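Local coordinates for protein NRD1 (Saccharomyces cerevisiae, PDB 3CLJ) that binds the phosphorylated C-terminal domain of RNA polymerase II through its CTD-interacting domain, as part of the Nrd1-Nab3-Sen1 transcription termination complex, at residues Asp66-Gly69 and Arg70-Asp74; Asn85-Thr89 and Cys90-Ile94. All coordinates share one frame; numbering follows the deposited sequence.

Contact 1 of 2, residues Asp66-Gly69 and Arg70-Asp74; sequences DSIG and RAYLD
Asp66 OD1 accepts two hydrogen bonds, one from Arg70 NE at 2.8 Å and a second from the indole NE1 of Trp127 on helix 114-130. The acid and the arginine stand one turn apart on helix 58-77 of the all-helical CTD-interacting domain, and their pairing is an i to i+4 salt bridge. Arg70 takes the carboxylate side-on: while NE holds OD1, NH2 donates to Asp66 OD2 at 2.8 Å in a nearly straight bond (174°). Both oxygens lie close to the guanidinium plane and are met on their syn sides, yet the two flat groups are twisted 37° apart, so the nitrogens sit out of the carboxylate plane. The arginine chain is bent at CG-CD (chi3 -58°), which folds the guanidinium back along the helix to the acid. A leucine in place of Arg70 would probably leave the buried Asp66 carboxylate without its balancing charge, and OD2 without the NH2 donor. Regular i to i+4 backbone bonds run beneath, including Tyr72 N to Ile68 O at 2.9 Å. Ser67 OG is hydrogen-bonded to Thr29 OG1 on helix 22-34, and Tyr72 OH pairs with Ala32 O of that same helix. Ile68 and Tyr72 extend side by side in the same direction, and the isoleucine meets the ring through its CG2 branch in a CH-pi contact: the methyl lies over one face, displaced toward the rim, 4.2 Å from the ring centroid, with CE2 its nearest ring atom.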
loop_
_atom_site.group_PDB
_atom_site.type_symbol
_atom_site.label_atom_id
_atom_site.label_comp_id
_atom_site.label_asym_id
_atom_site.label_seq_id
_atom_site.Cartn_x
_atom_site.Cartn_y
_atom_site.Cartn_z
ATOM N N ASP A 66 -2.636 1.310 -1.457
ATOM C CA ASP A 66 -3.750 2.185 -1.727
ATOM C C ASP A 66 -5.027 1.426 -1.970
ATOM O O ASP A 66 -6.065 1.780 -1.463
ATOM C CB ASP A 66 -3.469 3.073 -2.984
ATOM C CG ASP A 66 -4.622 3.966 -3.323
ATOM O OD1 ASP A 66 -5.008 4.816 -2.491
ATOM O OD2 ASP A 66 -5.200 3.845 -4.424
ATOM N N SER A 67 -4.949 0.427 -2.823
ATOM C CA SER A 67 -6.136 -0.300 -3.240
ATOM C C SER A 67 -6.756 -1.109 -2.073
ATOM O O SER A 67 -7.946 -1.011 -1.807
ATOM C CB SER A 67 -5.776 -1.244 -4.393
ATOM O OG SER A 67 -6.956 -1.841 -4.907
ATOM N N ILE A 68 -5.929 -1.894 -1.399
ATOM C CA ILE A 68 -6.370 -2.697 -0.304
ATOM C C ILE A 68 -6.700 -1.777 0.896
ATOM O O ILE A 68 -7.766 -1.907 1.526
ATOM C CB ILE A 68 -5.306 -3.793 0.021
ATOM C CG1 ILE A 68 -5.352 -4.886 -1.061
ATOM C CG2 ILE A 68 -5.539 -4.397 1.468
ATOM C CD1 ILE A 68 -4.180 -5.954 -0.927
ATOM N N GLY A 69 -5.827 -0.810 1.167
ATOM C CA GLY A 69 -6.102 0.114 2.231
ATOM C C GLY A 69 -7.397 0.869 2.145
ATOM O O GLY A 69 -8.106 0.987 3.171
ATOM N N ARG A 70 -7.739 1.397 0.938
ATOM C CA ARG A 70 -8.959 2.205 0.802
ATOM C C ARG A 70 -10.162 1.268 0.686
ATOM O O ARG A 70 -11.244 1.644 1.105
ATOM C CB ARG A 70 -8.932 3.282 -0.326
ATOM C CG ARG A 70 -8.113 4.602 -0.031
ATOM C CD ARG A 70 -8.222 5.749 -1.162
ATOM N NE ARG A 70 -7.776 5.194 -2.443
ATOM C CZ ARG A 70 -8.571 4.734 -3.410
ATOM N NH1 ARG A 70 -9.902 4.826 -3.326
ATOM N NH2 ARG A 70 -8.018 4.148 -4.453
ATOM N N ALA A 71 -9.964 0.042 0.171
ATOM C CA ALA A 71 -11.061 -0.967 0.172
ATOM C C ALA A 71 -11.466 -1.348 1.615
ATOM O O ALA A 71 -12.645 -1.385 1.956
ATOM C CB ALA A 71 -10.714 -2.211 -0.652
ATOM N N TYR A 72 -10.473 -1.553 2.459
ATOM C CA TYR A 72 -10.682 -1.913 3.864
ATOM C C TYR A 72 -11.285 -0.753 4.618
ATOM O O TYR A 72 -12.161 -0.956 5.448
ATOM C CB TYR A 72 -9.340 -2.328 4.484
ATOM C CG TYR A 72 -9.007 -3.797 4.323
ATOM C CD1 TYR A 72 -9.760 -4.627 3.499
ATOM C CD2 TYR A 72 -7.895 -4.345 4.955
ATOM C CE1 TYR A 72 -9.443 -6.003 3.354
ATOM C CE2 TYR A 72 -7.580 -5.738 4.821
ATOM C CZ TYR A 72 -8.356 -6.566 4.035
ATOM O OH TYR A 72 -8.073 -7.952 3.936
ATOM N N LEU A 73 -10.785 0.453 4.327
ATOM C CA LEU A 73 -11.306 1.728 4.870
ATOM C C LEU A 73 -12.766 1.905 4.533
ATOM O O LEU A 73 -13.538 2.421 5.353
ATOM C CB LEU A 73 -10.491 2.961 4.391
ATOM C CG LEU A 73 -10.885 4.351 4.931
ATOM C CD1 LEU A 73 -10.813 4.396 6.469
ATOM C CD2 LEU A 73 -10.085 5.493 4.322
ATOM N N ASP A 74 -13.174 1.469 3.342
ATOM C CA ASP A 74 -14.611 1.445 3.058
ATOM C C ASP A 74 -15.421 0.428 3.857
ATOM O O ASP A 74 -16.536 0.727 4.233
ATOM C CB ASP A 74 -14.894 1.275 1.573
ATOM C CG ASP A 74 -14.741 2.563 0.821
ATOM O OD1 ASP A 74 -14.875 3.664 1.457
ATOM O OD2 ASP A 74 -14.475 2.461 -0.405
#

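Contact 2 of 2, residues Asn85-Thr89 and Cys90-Ile94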
loop_
_atom_site.group_PDB
_atom_site.type_symbol
_atom_site.label_atom_id
_atom_site.label_comp_id
_atom_site.label_asym_id
_atom_site.label_seq_id
_atom_site.Cartn_x
_atom_site.Cartn_y
_atom_site.Cartn_z
ATOM N N ASN A 85 -10.607 -4.038 17.070
ATOM C CA ASN A 85 -9.352 -3.883 16.349
ATOM C C ASN A 85 -8.437 -5.094 16.515
ATOM O O ASN A 85 -7.209 -4.944 16.447
ATOM C CB ASN A 85 -8.602 -2.670 16.888
ATOM C CG ASN A 85 -9.196 -1.369 16.433
ATOM O OD1 ASN A 85 -10.171 -0.878 17.008
ATOM N ND2 ASN A 85 -8.581 -0.773 15.419
ATOM N N LYS A 86 -9.021 -6.269 16.765
ATOM C CA LYS A 86 -8.265 -7.519 16.895
ATOM C C LYS A 86 -7.812 -7.969 15.508
ATOM O O LYS A 86 -8.399 -7.545 14.502
ATOM C CB LYS A 86 -9.113 -8.634 17.529
ATOM C CG LYS A 86 -10.121 -8.194 18.583
ATOM C CD LYS A 86 -9.574 -8.145 20.010
ATOM C CE LYS A 86 -10.676 -8.578 20.980
ATOM N NZ LYS A 86 -10.790 -7.724 22.186
ATOM N N PRO A 87 -6.738 -8.787 15.446
ATOM C CA PRO A 87 -6.366 -9.423 14.182
ATOM C C PRO A 87 -7.570 -10.048 13.484
ATOM O O PRO A 87 -8.460 -10.574 14.150
ATOM C CB PRO A 87 -5.342 -10.474 14.612
ATOM C CG PRO A 87 -4.654 -9.825 15.794
ATOM C CD PRO A 87 -5.761 -9.087 16.515
ATOM N N GLY A 88 -7.602 -9.962 12.151
ATOM C CA GLY A 88 -8.760 -10.437 11.388
ATOM C C GLY A 88 -9.877 -9.399 11.242
ATOM O O GLY A 88 -11.015 -9.759 10.963
ATOM N N THR A 89 -9.566 -8.121 11.472
ATOM C CA THR A 89 -10.465 -7.011 11.117
ATOM C C THR A 89 -9.789 -6.002 10.155
ATOM O O THR A 89 -8.545 -5.876 10.132
ATOM C CB THR A 89 -11.045 -6.245 12.360
ATOM O OG1 THR A 89 -10.015 -5.500 13.029
ATOM C CG2 THR A 89 -11.758 -7.184 13.338
ATOM N N CYS A 90 -10.607 -5.281 9.378
ATOM C CA CYS A 90 -10.161 -4.142 8.577
ATOM C C CYS A 90 -9.524 -3.023 9.401
ATOM O O CYS A 90 -8.617 -2.362 8.931
ATOM C CB CYS A 90 -11.320 -3.545 7.758
ATOM S SG CYS A 90 -12.114 -4.668 6.590
ATOM N N ALA A 91 -10.023 -2.793 10.606
ATOM C CA ALA A 91 -9.481 -1.751 11.469
ATOM C C ALA A 91 -8.016 -2.042 11.839
ATOM O O ALA A 91 -7.170 -1.155 11.779
ATOM C CB ALA A 91 -10.336 -1.606 12.716
ATOM N N HIS A 92 -7.735 -3.291 12.191
ATOM C CA HIS A 92 -6.389 -3.744 12.548
ATOM C C HIS A 92 -5.452 -3.634 11.317
ATOM O O HIS A 92 -4.340 -3.098 11.419
ATOM C CB HIS A 92 -6.459 -5.175 13.083
ATOM C CG HIS A 92 -5.131 -5.745 13.459
ATOM N ND1 HIS A 92 -4.490 -6.709 12.702
ATOM C CD2 HIS A 92 -4.316 -5.485 14.509
ATOM C CE1 HIS A 92 -3.334 -7.008 13.267
ATOM N NE2 HIS A 92 -3.210 -6.289 14.370
ATOM N N ALA A 93 -5.924 -4.132 10.175
ATOM C CA ALA A 93 -5.178 -4.057 8.924
ATOM C C ALA A 93 -4.720 -2.626 8.654
ATOM O O ALA A 93 -3.540 -2.403 8.352
ATOM C CB ALA A 93 -6.012 -4.604 7.754
ATOM N N ILE A 94 -5.651 -1.663 8.767
ATOM C CA ILE A 94 -5.363 -0.240 8.515
ATOM C C ILE A 94 -4.427 0.328 9.583
ATOM O O ILE A 94 -3.617 1.192 9.286
ATOM C CB ILE A 94 -6.679 0.613 8.441
ATOM C CG1 ILE A 94 -7.477 0.255 7.174
ATOM C CG2 ILE A 94 -6.373 2.117 8.399
ATOM C CD1 ILE A 94 -8.956 0.674 7.296
#
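Thr89 OG1 sits between its own backbone N and carbonyl carbon (chi1 69°), a rotation that points the hydroxyl at the amide of His92 in the first helical turn, while His92 turns CG away from its backbone N (chi1 179°) and lays the imidazole against Pro87. The hydroxyl works in both directions. It donates to Lys86 O at 3.0 Å, in the carbonyl plane, and accepts from His92 N at 3.3 Å. Thr89 is thus the N-cap of helix 90-111, tying the incoming loop to the first turn of the helix in this CTD-interacting domain; its carbonyl O then takes Ala93 N at 3.1 Å in a nearly straight bond (169°). Pro87 CA lies over one face of the His92 ring, offset toward the rim, in a CH-pi contact 3.9 Å from the centroid, and Pro87 CG reaches the CE1 side. At the base of the histidine, CB rests on Lys86 O at 3.4 Å and on Asn85 O. Glu39 OE1, at the start of helix 39-52, is hydrogen-bonded to both His92 ND1 and Gly88 N, which probably fixes the rotation of the imidazole and links it to the loop backbone. Gly88 has a positive phi, and a CB there would jam against the preceding carbonyl O. Across the turn, the Asn85 amide brings ND2 to within 3.3 Å of the Ala91 methyl.

Overall arrangement
Contact 1 comes first along the chain and closes no loop: residues 66-74 join successive turns within helix 58-77, which packs against helices 22-34 and 114-130. The chain then leaves that helix through a connection that is partly unmodelled, and contact 2 closes its far end, fastening residues 85-89 to the start of helix 90-111 and, through Glu39, to helix 39-52. The two contacts are in series, neither nested nor crossed, with centres about 12 Å apart. They meet where consecutive helices pack: Tyr72 CD2 lies 3.4 Å from Ala93 CB, the Cys90 CB sits against Tyr72 O, and Ile94 CD1 reaches the backbone of Tyr72 and Leu73.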